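Local coordinates for heme utilization carrier protein (PDB 6U9J) that probably binds heme, or the anaerobilin made by its anaerobic degradation, and carries it through the cytosol, at residues T46-V51 with F84-K89. Numbering follows the deposited sequence.
Sequences TVWDTV and FNLRGK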
loop_
_atom_site.group_PDB
_atom_site.type_symbol
_atom_site.label_atom_id
_atom_site.label_comp_id
_atom_site.label_asym_id
_atom_site.label_seq_id
_atom_site.Cartn_x
_atom_site.Cartn_y
_atom_site.Cartn_z
ATOM N N THR A 46 -1.982 17.775 12.201
ATOM C CA THR A 46 -0.784 18.600 12.338
ATOM C C THR A 46 0.415 17.948 11.652
ATOM O O THR A 46 1.154 18.608 10.913
ATOM C CB THR A 46 -0.491 18.844 13.821
ATOM O OG1 THR A 46 -1.545 19.632 14.392
ATOM C CG2 THR A 46 0.830 19.570 14.008
ATOM N N VAL A 47 0.598 16.645 11.864
ATOM C CA VAL A 47 1.735 15.944 11.271
ATOM C C VAL A 47 1.566 15.853 9.761
ATOM O O VAL A 47 2.472 16.192 8.989
ATOM C CB VAL A 47 1.890 14.547 11.896
ATOM C CG1 VAL A 47 2.921 13.719 11.122
ATOM C CG2 VAL A 47 2.257 14.663 13.381
ATOM N N TRP A 48 0.387 15.407 9.316
ATOM C CA TRP A 48 0.175 15.216 7.888
ATOM C C TRP A 48 0.362 16.526 7.131
ATOM O O TRP A 48 1.124 16.590 6.157
ATOM C CB TRP A 48 -1.227 14.637 7.631
ATOM C CG TRP A 48 -1.356 14.138 6.219
ATOM C CD1 TRP A 48 -1.667 14.868 5.112
ATOM C CD2 TRP A 48 -1.086 12.811 5.770
ATOM N NE1 TRP A 48 -1.623 14.064 3.987
ATOM C CE2 TRP A 48 -1.295 12.792 4.372
ATOM C CE3 TRP A 48 -0.706 11.631 6.415
ATOM C CZ2 TRP A 48 -1.113 11.634 3.607
ATOM C CZ3 TRP A 48 -0.538 10.483 5.659
ATOM C CH2 TRP A 48 -0.741 10.492 4.272
ATOM N N ASP A 49 -0.321 17.590 7.573
ATOM C CA ASP A 49 -0.252 18.869 6.872
ATOM C C ASP A 49 1.163 19.449 6.870
ATOM O O ASP A 49 1.542 20.161 5.929
ATOM C CB ASP A 49 -1.233 19.854 7.502
ATOM C CG ASP A 49 -2.694 19.496 7.226
ATOM O OD1 ASP A 49 -2.956 18.577 6.419
ATOM O OD2 ASP A 49 -3.569 20.116 7.851
ATOM N N THR A 50 1.958 19.153 7.905
ATOM C CA THR A 50 3.337 19.629 7.951
ATOM C C THR A 50 4.203 18.918 6.916
ATOM O O THR A 50 4.937 19.566 6.167
ATOM C CB THR A 50 3.900 19.446 9.362
ATOM O OG1 THR A 50 3.178 20.284 10.267
ATOM C CG2 THR A 50 5.379 19.838 9.423
ATOM N N VAL A 51 4.083 17.591 6.822
ATOM C CA VAL A 51 4.902 16.819 5.881
ATOM C C VAL A 51 4.568 17.186 4.443
ATOM O O VAL A 51 5.422 17.107 3.549
ATOM C CB VAL A 51 4.722 15.309 6.150
ATOM C CG1 VAL A 51 5.511 14.440 5.145
ATOM C CG2 VAL A 51 5.140 14.981 7.571
ATOM N N PHE A 84 -9.880 9.727 5.995
ATOM C CA PHE A 84 -9.065 10.822 5.495
ATOM C C PHE A 84 -8.771 10.536 4.024
ATOM O O PHE A 84 -8.081 9.564 3.697
ATOM C CB PHE A 84 -7.791 10.957 6.319
ATOM C CG PHE A 84 -6.961 12.134 5.954
ATOM C CD1 PHE A 84 -7.403 13.424 6.184
ATOM C CD2 PHE A 84 -5.691 11.951 5.403
ATOM C CE1 PHE A 84 -6.612 14.516 5.854
ATOM C CE2 PHE A 84 -4.900 13.036 5.073
ATOM C CZ PHE A 84 -5.341 14.315 5.304
ATOM N N ASN A 85 -9.319 11.359 3.143
ATOM C CA ASN A 85 -9.331 11.087 1.715
ATOM C C ASN A 85 -8.274 11.939 1.040
ATOM O O ASN A 85 -8.310 13.167 1.134
ATOM C CB ASN A 85 -10.719 11.383 1.153
ATOM C CG ASN A 85 -11.779 10.599 1.858
ATOM O OD1 ASN A 85 -12.670 11.166 2.491
ATOM N ND2 ASN A 85 -11.697 9.282 1.765
ATOM N N LEU A 86 -7.323 11.285 0.383
ATOM C CA LEU A 86 -6.220 12.002 -0.227
ATOM C C LEU A 86 -6.655 12.638 -1.536
ATOM O O LEU A 86 -7.423 12.047 -2.305
ATOM C CB LEU A 86 -5.044 11.054 -0.471
ATOM C CG LEU A 86 -4.484 10.398 0.791
ATOM C CD1 LEU A 86 -3.203 9.584 0.478
ATOM C CD2 LEU A 86 -4.217 11.433 1.862
ATOM N N ARG A 87 -6.166 13.856 -1.783
ATOM C CA ARG A 87 -6.308 14.498 -3.090
ATOM C C ARG A 87 -5.050 14.188 -3.883
ATOM O O ARG A 87 -4.114 14.974 -3.986
ATOM C CB ARG A 87 -6.510 16.005 -2.958
ATOM C CG ARG A 87 -7.509 16.476 -1.924
ATOM C CD ARG A 87 -7.610 18.002 -2.011
ATOM N NE ARG A 87 -8.638 18.552 -1.135
ATOM C CZ ARG A 87 -8.421 18.893 0.130
ATOM N NH1 ARG A 87 -9.408 19.384 0.866
ATOM N NH2 ARG A 87 -7.213 18.726 0.662
ATOM N N GLY A 88 -5.028 12.970 -4.448
ATOM C CA GLY A 88 -3.852 12.500 -5.144
ATOM C C GLY A 88 -3.582 13.321 -6.386
ATOM O O GLY A 88 -4.393 13.318 -7.325
ATOM N N LYS A 89 -2.450 14.021 -6.412
ATOM C CA LYS A 89 -2.103 14.889 -7.530
ATOM C C LYS A 89 -1.187 14.188 -8.528
ATOM O O LYS A 89 -1.577 13.959 -9.677
ATOM C CB LYS A 89 -1.454 16.178 -7.004
ATOM C CG LYS A 89 -1.893 17.436 -7.740
ATOM C CD LYS A 89 -1.038 18.631 -7.350
ATOM C CE LYS A 89 0.278 18.643 -8.113
ATOM N NZ LYS A 89 1.200 19.710 -7.626
#
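Phe84 turns the edge of its ring onto one face of the Trp48 indole. This is a T-shaped (edge-to-face) pair. The five-membered ring of Trp48 and the ring of Phe84 have centroids 4.8 Å apart, and their planes meet at 75°. The CE2 corner of Phe84 does most of the touching. Phe84 CE2 stands 3.5 Å above the indole plane, shifted toward the rim. Its nearest atom there is Trp48 NE1, 3.6 Å from Phe84 CE2. Phe84 CZ comes down beside it, 3.7 Å from Trp48 CD1.

The two rings meet between helix 44-51 and strand 83-86. Trp48 CG is anti to the backbone N (chi1 -167°), which sends the indole out from the helix toward the strand. Leu86, two residues along the strand from Phe84, adds one methyl. Leu86 CD2 comes within 3.6 Å of Trp48 CZ2, an atom of the six-membered ring, and approaches obliquely. The two side chains run at about a right angle. Phe44, one turn earlier on the helix, meets both aromatic rings, and the ring of His79 also meets Phe84. Ile96 of the neighbouring strand and Phe121 of the large sheet also touch Trp48.

No hydrogen bond crosses between the two segments. Between them the contact is apolar and aromatic; it packs the helix against the small three-stranded antiparallel sheet. Trp48 NE1 is buried, but it donates to the backbone O of Pro75. That bond satisfies the N-H and should restrict rotation of the indole, keeping its face turned to the Phe84 edge.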